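Local coordinates for hypothetical nigD-like protein (Bacteroides caccae, PDB 3QWN) that is of unproven function but, as a NigD-like protein, probably acts as an immunity factor or antitoxin, at residues 36-41 against 70-75; 105-110 against 207-212. All coordinates share one frame; numbering follows the deposited sequence.

Contact 1 joins two paired strands of one sheet in the N-terminal OB domain, whereas contact 2 brings together the edges of two different sheets in the C-terminal part of the chain. Their centres lie 26 Å apart and their nearest atoms about 9 Å; they use different strands and do not touch. Backbone N-H and carbonyl groups carry contact 1, which is partly buried, with aliphatic side chains of Leu36, Val38, Ala70 and Ile72 packing on one face. No hydrogen bond crosses contact 2, a surface contact in which isoleucine and leucine meet aromatic residues. One is thus a pairing within a sheet, the other a meeting of edge strands from two sheets.

Contact 1: residues 36-41 against 70-75; sequences LTVSKD and AVIYSL
Val38 and Ile72 meet on one face of a parallel strand pair that contains a beta bulge, within the NigD-like N-terminal OB domain. Their side chains cross at about a right angle, CD1 of Ile72 lying against both valine methyls, 3.7 Å from Val38 CG2. That reach follows from Ile72 chi1 of -60°, with CG1 beside the backbone N, and an extended chi2. Leu28 of strand 25-30 also touches both side chains. Around Ala70 this face is aliphatic, with Asp41 farther along it beside Ile72. The methyl CB of Ala70 sits 4.1 Å from Leu36 CB; a methyl suits this buried place, with Leu36 and Val38 beside it.

The register slips by one residue between the bridges Val38–Ala70 and Lys40–Val71, because Ser39 is an extra residue at the corner where 36-41 turns. Ala70 N gives a nearly straight hydrogen bond to Thr37 O, 2.9 Å long. Across the bulge Ser39 N reaches Ala70 O, also at 2.9 Å, but with a bent N-H...O angle of 131°. Beyond it the pairing recovers, and Ile72 N donates to Lys40 O at 2.9 Å.

Lys40 and Val71 occupy the other face, where the extended lysine carries its amine away from the partner strand. Serine suits the corner, since its hydroxyl bonds to Thr69 OG1 while Val71 CG2 packs on it. Back on the Val38–Ala70–Ile72 face, Asp41, whose carboxylate is bonded to Thr43 and Ser45, rests its OD1 3.7 Å from Ile72 CG2.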
ATOM      1  N   LEU A  36      -8.515  -9.607 -15.749  1.00 43.37           N
ATOM      2  CA  LEU A  36      -9.432 -10.725 -15.851  1.00 42.42           C
ATOM      3  C   LEU A  36     -10.845 -10.280 -15.616  1.00 46.14           C
ATOM      4  O   LEU A  36     -11.091  -9.469 -14.721  1.00 46.44           O
ATOM      5  CB  LEU A  36      -9.093 -11.812 -14.821  1.00 40.47           C
ATOM      6  CG  LEU A  36      -7.803 -12.576 -14.968  1.00 43.79           C
ATOM      7  CD1 LEU A  36      -7.416 -13.178 -13.644  1.00 41.30           C
ATOM      8  CD2 LEU A  36      -7.920 -13.655 -16.027  1.00 46.85           C
ATOM      9  N   THR A  37     -11.773 -10.820 -16.410  1.00 42.55           N
ATOM     10  CA  THR A  37     -13.201 -10.624 -16.232  1.00 42.95           C
ATOM     11  C   THR A  37     -13.568 -11.413 -14.958  1.00 47.03           C
ATOM     12  O   THR A  37     -13.076 -12.527 -14.786  1.00 47.22           O
ATOM     13  CB  THR A  37     -13.948 -11.107 -17.491  1.00 45.24           C
ATOM     14  OG1 THR A  37     -13.702 -10.208 -18.569  1.00 41.72           O
ATOM     15  CG2 THR A  37     -15.449 -11.209 -17.277  1.00 42.17           C
ATOM     16  N   VAL A  38     -14.372 -10.830 -14.060  1.00 42.85           N
ATOM     17  CA  VAL A  38     -14.824 -11.491 -12.831  1.00 40.50           C
ATOM     18  C   VAL A  38     -16.066 -12.302 -13.195  1.00 45.32           C
ATOM     19  O   VAL A  38     -17.137 -11.715 -13.361  1.00 46.67           O
ATOM     20  CB  VAL A  38     -15.085 -10.487 -11.671  1.00 42.29           C
ATOM     21  CG1 VAL A  38     -15.766 -11.158 -10.482  1.00 41.08           C
ATOM     22  CG2 VAL A  38     -13.795  -9.795 -11.236  1.00 40.75           C
ATOM     23  N   SER A  39     -15.941 -13.648 -13.281  1.00 40.93           N
ATOM     24  CA  SER A  39     -17.069 -14.527 -13.598  1.00 41.52           C
ATOM     25  C   SER A  39     -18.010 -14.672 -12.387  1.00 48.73           C
ATOM     26  O   SER A  39     -19.200 -14.913 -12.567  1.00 52.91           O
ATOM     27  CB  SER A  39     -16.582 -15.901 -14.065  1.00 44.46           C
ATOM     28  OG  SER A  39     -15.689 -16.546 -13.161  1.00 47.25           O
ATOM     29  N   LYS A  40     -17.490 -14.524 -11.167  1.00 41.75           N
ATOM     30  CA  LYS A  40     -18.309 -14.626  -9.971  1.00 42.01           C
ATOM     31  C   LYS A  40     -17.667 -13.849  -8.818  1.00 43.22           C
ATOM     32  O   LYS A  40     -16.497 -14.047  -8.519  1.00 39.60           O
ATOM     33  CB  LYS A  40     -18.513 -16.105  -9.570  1.00 45.75           C
ATOM     34  CG  LYS A  40     -19.652 -16.348  -8.582  1.00 68.80           C
ATOM     35  CD  LYS A  40     -19.809 -17.848  -8.306  1.00 89.11           C
ATOM     36  CE  LYS A  40     -21.012 -18.162  -7.448  1.00111.52           C
ATOM     37  NZ  LYS A  40     -21.152 -19.622  -7.211  1.00125.08           N
ATOM     38  N   ASP A  41     -18.450 -12.958  -8.187  1.00 40.89           N
ATOM     39  CA  ASP A  41     -18.044 -12.238  -6.999  1.00 39.41           C
ATOM     40  C   ASP A  41     -18.855 -12.805  -5.869  1.00 47.07           C
ATOM     41  O   ASP A  41     -20.024 -12.424  -5.678  1.00 49.45           O
ATOM     42  CB  ASP A  41     -18.182 -10.711  -7.125  1.00 40.28           C
ATOM     43  CG  ASP A  41     -17.837  -9.949  -5.849  1.00 43.84           C
ATOM     44  OD1 ASP A  41     -17.207 -10.536  -4.951  1.00 41.94           O
ATOM     45  OD2 ASP A  41     -18.215  -8.780  -5.742  1.00 55.16           O
ATOM     46  N   ALA A  70     -11.855 -14.673 -13.176  1.00 33.89           N
ATOM     47  CA  ALA A  70     -11.582 -14.581 -11.752  1.00 32.77           C
ATOM     48  C   ALA A  70     -12.845 -14.794 -10.957  1.00 36.92           C
ATOM     49  O   ALA A  70     -13.880 -14.255 -11.321  1.00 35.65           O
ATOM     50  CB  ALA A  70     -10.987 -13.209 -11.411  1.00 32.82           C
ATOM     51  N   VAL A  71     -12.743 -15.560  -9.854  1.00 36.48           N
ATOM     52  CA  VAL A  71     -13.771 -15.803  -8.839  1.00 35.67           C
ATOM     53  C   VAL A  71     -13.251 -15.146  -7.550  1.00 38.29           C
ATOM     54  O   VAL A  71     -12.153 -15.501  -7.095  1.00 34.85           O
ATOM     55  CB  VAL A  71     -14.118 -17.293  -8.658  1.00 39.04           C
ATOM     56  CG1 VAL A  71     -15.156 -17.470  -7.542  1.00 39.03           C
ATOM     57  CG2 VAL A  71     -14.658 -17.852  -9.957  1.00 40.27           C
ATOM     58  N   ILE A  72     -13.993 -14.152  -7.018  1.00 34.94           N
ATOM     59  CA  ILE A  72     -13.584 -13.416  -5.822  1.00 33.90           C
ATOM     60  C   ILE A  72     -14.217 -14.047  -4.602  1.00 35.71           C
ATOM     61  O   ILE A  72     -15.432 -14.196  -4.536  1.00 34.07           O
ATOM     62  CB  ILE A  72     -13.914 -11.888  -5.932  1.00 37.51           C
ATOM     63  CG1 ILE A  72     -13.171 -11.256  -7.134  1.00 38.69           C
ATOM     64  CG2 ILE A  72     -13.613 -11.128  -4.617  1.00 33.89           C
ATOM     65  CD1 ILE A  72     -13.743  -9.897  -7.555  1.00 43.72           C
ATOM     66  N   TYR A  73     -13.391 -14.365  -3.610  1.00 34.48           N
ATOM     67  CA  TYR A  73     -13.851 -14.975  -2.353  1.00 35.07           C
ATOM     68  C   TYR A  73     -13.857 -13.948  -1.230  1.00 40.27           C
ATOM     69  O   TYR A  73     -14.706 -14.029  -0.356  1.00 40.99           O
ATOM     70  CB  TYR A  73     -12.991 -16.205  -1.984  1.00 34.31           C
ATOM     71  CG  TYR A  73     -13.196 -17.327  -2.986  1.00 35.17           C
ATOM     72  CD1 TYR A  73     -14.335 -18.133  -2.942  1.00 38.55           C
ATOM     73  CD2 TYR A  73     -12.282 -17.548  -4.011  1.00 32.55           C
ATOM     74  CE1 TYR A  73     -14.569 -19.109  -3.913  1.00 41.59           C
ATOM     75  CE2 TYR A  73     -12.491 -18.533  -4.963  1.00 34.03           C
ATOM     76  CZ  TYR A  73     -13.640 -19.311  -4.921  1.00 47.21           C
ATOM     77  OH  TYR A  73     -13.834 -20.299  -5.868  1.00 48.10           O
ATOM     78  N   SER A  74     -12.932 -12.977  -1.247  1.00 37.97           N
ATOM     79  CA  SER A  74     -12.915 -11.891  -0.240  1.00 38.23           C
ATOM     80  C   SER A  74     -12.326 -10.629  -0.817  1.00 38.09           C
ATOM     81  O   SER A  74     -11.548 -10.699  -1.741  1.00 37.78           O
ATOM     82  CB  SER A  74     -12.206 -12.291   1.051  1.00 40.90           C
ATOM     83  OG  SER A  74     -10.807 -12.179   0.927  1.00 54.80           O
ATOM     84  N   LEU A  75     -12.772  -9.491  -0.320  1.00 33.90           N
ATOM     85  CA  LEU A  75     -12.318  -8.154  -0.680  1.00 33.30           C
ATOM     86  C   LEU A  75     -12.241  -7.311   0.530  1.00 40.22           C
ATOM     87  O   LEU A  75     -13.147  -7.356   1.360  1.00 39.30           O
ATOM     88  CB  LEU A  75     -13.251  -7.441  -1.667  1.00 33.53           C
ATOM     89  CG  LEU A  75     -13.216  -7.811  -3.125  1.00 37.52           C
ATOM     90  CD1 LEU A  75     -14.355  -7.097  -3.861  1.00 39.70           C
ATOM     91  CD2 LEU A  75     -11.869  -7.481  -3.781  1.00 31.17           C
TER

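Contact 2: residues 105-110 against 207-212; sequences IWLGRG and FEYVPD
Strands 105-108 and 207-209 run almost parallel, 6° apart in direction, yet their axes come no nearer than 8.3 Å, so the gap is bridged mainly by side chains and no hydrogen bond crosses it. Ile105, Leu107, Phe207 and Tyr209 all point toward the other strand. The Phe207 ring reaches across to Ile105, whose side chain it crosses at about a right angle; its leading atom CZ lies 3.7 Å from Ile105 CG1. A branched residue suits this place because CG1, CG2 and CD1 all come near CZ. Leu107 CD1 sits between the beta carbons of two aromatic residues, 3.6 Å from Phe207 CB and 3.6 Å from Tyr209 CB. A chi1 of -68° sets Leu107 CG beside its backbone N, near Phe207 CB at 3.9 Å. Pro211, the centre of an inverse gamma turn, sets CD over one face of the Tyr209 ring, toward its rim. Around the pair, Leu112 of strand 111-120 touches Ile105, Leu107 and Phe207, while Tyr209 packs on Ile181 and Ile183 of strand 181-190, so that an edge of the three-stranded sheet meets an edge of the five-stranded one.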
ATOM      1  N   ILE A 105       7.835  -5.740   1.680  1.00 30.49           N
ATOM      2  CA  ILE A 105       7.817  -4.410   1.045  1.00 30.94           C
ATOM      3  C   ILE A 105       8.401  -4.553  -0.373  1.00 39.29           C
ATOM      4  O   ILE A 105       9.385  -5.276  -0.567  1.00 38.68           O
ATOM      5  CB  ILE A 105       8.594  -3.360   1.913  1.00 33.45           C
ATOM      6  CG1 ILE A 105       8.420  -1.914   1.344  1.00 33.78           C
ATOM      7  CG2 ILE A 105      10.082  -3.770   2.187  1.00 31.82           C
ATOM      8  CD1 ILE A 105       8.777  -0.819   2.319  1.00 28.23           C
ATOM      9  N   TRP A 106       7.751  -3.961  -1.365  1.00 37.00           N
ATOM     10  CA  TRP A 106       8.213  -4.084  -2.753  1.00 38.94           C
ATOM     11  C   TRP A 106       7.565  -3.058  -3.651  1.00 44.84           C
ATOM     12  O   TRP A 106       6.469  -2.555  -3.376  1.00 43.09           O
ATOM     13  CB  TRP A 106       7.935  -5.507  -3.328  1.00 37.80           C
ATOM     14  CG  TRP A 106       6.475  -5.807  -3.540  1.00 38.16           C
ATOM     15  CD1 TRP A 106       5.777  -5.680  -4.704  1.00 41.33           C
ATOM     16  CD2 TRP A 106       5.523  -6.191  -2.541  1.00 36.84           C
ATOM     17  NE1 TRP A 106       4.446  -5.938  -4.488  1.00 39.98           N
ATOM     18  CE2 TRP A 106       4.265  -6.276  -3.172  1.00 40.74           C
ATOM     19  CE3 TRP A 106       5.619  -6.532  -1.178  1.00 38.02           C
ATOM     20  CZ2 TRP A 106       3.108  -6.672  -2.486  1.00 39.26           C
ATOM     21  CZ3 TRP A 106       4.464  -6.869  -0.484  1.00 38.84           C
ATOM     22  CH2 TRP A 106       3.224  -6.910  -1.130  1.00 38.94           C
ATOM     23  N   LEU A 107       8.235  -2.782  -4.759  1.00 46.03           N
ATOM     24  CA  LEU A 107       7.694  -1.923  -5.801  1.00 46.74           C
ATOM     25  C   LEU A 107       6.839  -2.785  -6.742  1.00 51.76           C
ATOM     26  O   LEU A 107       7.225  -3.913  -7.078  1.00 51.45           O
ATOM     27  CB  LEU A 107       8.818  -1.231  -6.567  1.00 47.68           C
ATOM     28  CG  LEU A 107       9.644  -0.188  -5.838  1.00 51.42           C
ATOM     29  CD1 LEU A 107      10.835   0.197  -6.682  1.00 52.08           C
ATOM     30  CD2 LEU A 107       8.814   1.048  -5.489  1.00 49.77           C
ATOM     31  N   GLY A 108       5.682  -2.269  -7.122  1.00 48.55           N
ATOM     32  CA  GLY A 108       4.814  -2.979  -8.038  1.00 49.63           C
ATOM     33  C   GLY A 108       3.626  -2.184  -8.520  1.00 57.35           C
ATOM     34  O   GLY A 108       2.907  -1.587  -7.714  1.00 57.57           O
ATOM     35  N   ARG A 109       3.399  -2.230  -9.842  1.00 56.26           N
ATOM     36  CA  ARG A 109       2.287  -1.615 -10.569  1.00 57.55           C
ATOM     37  C   ARG A 109       2.016  -0.140 -10.202  1.00 60.78           C
ATOM     38  O   ARG A 109       0.870   0.266 -10.013  1.00 61.46           O
ATOM     39  CB  ARG A 109       1.010  -2.465 -10.437  1.00 58.10           C
ATOM     40  CG  ARG A 109       0.539  -2.736 -11.862  1.00 75.16           C
ATOM     41  CD  ARG A 109      -0.459  -3.827 -12.031  1.00 86.97           C
ATOM     42  NE  ARG A 109       0.077  -5.006 -12.715  1.00 98.24           N
ATOM     43  CZ  ARG A 109      -0.390  -5.485 -13.865  1.00117.04           C
ATOM     44  NH1 ARG A 109      -1.375  -4.859 -14.503  1.00110.87           N
ATOM     45  NH2 ARG A 109       0.130  -6.589 -14.391  1.00103.83           N
ATOM     46  N   GLY A 110       3.082   0.644 -10.164  1.00 57.46           N
ATOM     47  CA  GLY A 110       3.018   2.073  -9.880  1.00 57.33           C
ATOM     48  C   GLY A 110       2.932   2.452  -8.420  1.00 58.55           C
ATOM     49  O   GLY A 110       2.770   3.629  -8.103  1.00 58.99           O
ATOM     50  N   PHE A 207      14.893   1.678  -2.854  1.00 58.71           N
ATOM     51  CA  PHE A 207      14.173   1.049  -3.971  1.00 58.19           C
ATOM     52  C   PHE A 207      14.351   1.891  -5.243  1.00 66.96           C
ATOM     53  O   PHE A 207      13.886   3.032  -5.308  1.00 66.42           O
ATOM     54  CB  PHE A 207      12.677   0.833  -3.647  1.00 57.61           C
ATOM     55  CG  PHE A 207      12.366   0.176  -2.314  1.00 58.03           C
ATOM     56  CD1 PHE A 207      12.300  -1.204  -2.197  1.00 60.90           C
ATOM     57  CD2 PHE A 207      12.087   0.941  -1.190  1.00 59.51           C
ATOM     58  CE1 PHE A 207      11.997  -1.804  -0.967  1.00 59.78           C
ATOM     59  CE2 PHE A 207      11.814   0.337   0.039  1.00 61.09           C
ATOM     60  CZ  PHE A 207      11.775  -1.029   0.143  1.00 58.09           C
ATOM     61  N   GLU A 208      15.073   1.347  -6.233  1.00 68.92           N
ATOM     62  CA  GLU A 208      15.336   2.041  -7.494  1.00 72.57           C
ATOM     63  C   GLU A 208      14.334   1.631  -8.552  1.00 82.26           C
ATOM     64  O   GLU A 208      14.024   0.447  -8.711  1.00 80.68           O
ATOM     65  CB  GLU A 208      16.753   1.778  -7.978  1.00 75.48           C
ATOM     66  CG  GLU A 208      17.351   2.966  -8.703  1.00 92.70           C
ATOM     67  CD  GLU A 208      18.727   2.715  -9.278  1.00120.08           C
ATOM     68  OE1 GLU A 208      19.695   2.629  -8.490  1.00113.33           O
ATOM     69  OE2 GLU A 208      18.835   2.593 -10.519  1.00121.55           O
ATOM     70  N   TYR A 209      13.807   2.613  -9.265  1.00 86.12           N
ATOM     71  CA  TYR A 209      12.822   2.355 -10.306  1.00 88.38           C
ATOM     72  C   TYR A 209      12.784   3.508 -11.326  1.00101.31           C
ATOM     73  O   TYR A 209      13.152   4.645 -11.008  1.00102.96           O
ATOM     74  CB  TYR A 209      11.439   2.087  -9.676  1.00 86.74           C
ATOM     75  CG  TYR A 209      10.510   3.270  -9.586  1.00 88.89           C
ATOM     76  CD1 TYR A 209      10.740   4.296  -8.679  1.00 91.08           C
ATOM     77  CD2 TYR A 209       9.343   3.317 -10.337  1.00 90.51           C
ATOM     78  CE1 TYR A 209       9.874   5.388  -8.587  1.00 92.87           C
ATOM     79  CE2 TYR A 209       8.457   4.389 -10.238  1.00 92.62           C
ATOM     80  CZ  TYR A 209       8.734   5.435  -9.376  1.00100.66           C
ATOM     81  OH  TYR A 209       7.861   6.502  -9.309  1.00101.73           O
ATOM     82  N   VAL A 210      12.373   3.185 -12.560  1.00102.40           N
ATOM     83  CA  VAL A 210      12.234   4.143 -13.653  1.00106.28           C
ATOM     84  C   VAL A 210      10.730   4.247 -13.960  1.00113.33           C
ATOM     85  O   VAL A 210      10.163   3.286 -14.494  1.00112.54           O
ATOM     86  CB  VAL A 210      13.082   3.755 -14.892  1.00112.34           C
ATOM     87  CG1 VAL A 210      12.871   4.744 -16.032  1.00114.85           C
ATOM     88  CG2 VAL A 210      14.561   3.662 -14.541  1.00113.18           C
ATOM     89  N   PRO A 211      10.050   5.364 -13.584  1.00112.43           N
ATOM     90  CA  PRO A 211       8.597   5.451 -13.837  1.00112.33           C
ATOM     91  C   PRO A 211       8.259   5.612 -15.335  1.00120.98           C
ATOM     92  O   PRO A 211       8.024   6.730 -15.813  1.00124.28           O
ATOM     93  CB  PRO A 211       8.153   6.660 -13.000  1.00114.36           C
ATOM     94  CG  PRO A 211       9.369   7.482 -12.839  1.00120.45           C
ATOM     95  CD  PRO A 211      10.562   6.572 -12.902  1.00115.40           C
ATOM     96  N   ASP A 212       8.240   4.478 -16.074  1.00116.86           N
ATOM     97  CA  ASP A 212       7.928   4.427 -17.511  1.00142.29           C
ATOM     98  C   ASP A 212       7.227   3.105 -17.869  1.00150.75           C
ATOM     99  O   ASP A 212       6.878   2.314 -16.989  1.00101.70           O
ATOM    100  CB  ASP A 212       9.203   4.615 -18.380  1.00146.43           C
ATOM    101  CG  ASP A 212       9.795   6.024 -18.447  1.00154.68           C
ATOM    102  OD1 ASP A 212       9.019   6.995 -18.585  1.00155.56           O
ATOM    103  OD2 ASP A 212      11.036   6.144 -18.471  1.00159.34           O
TER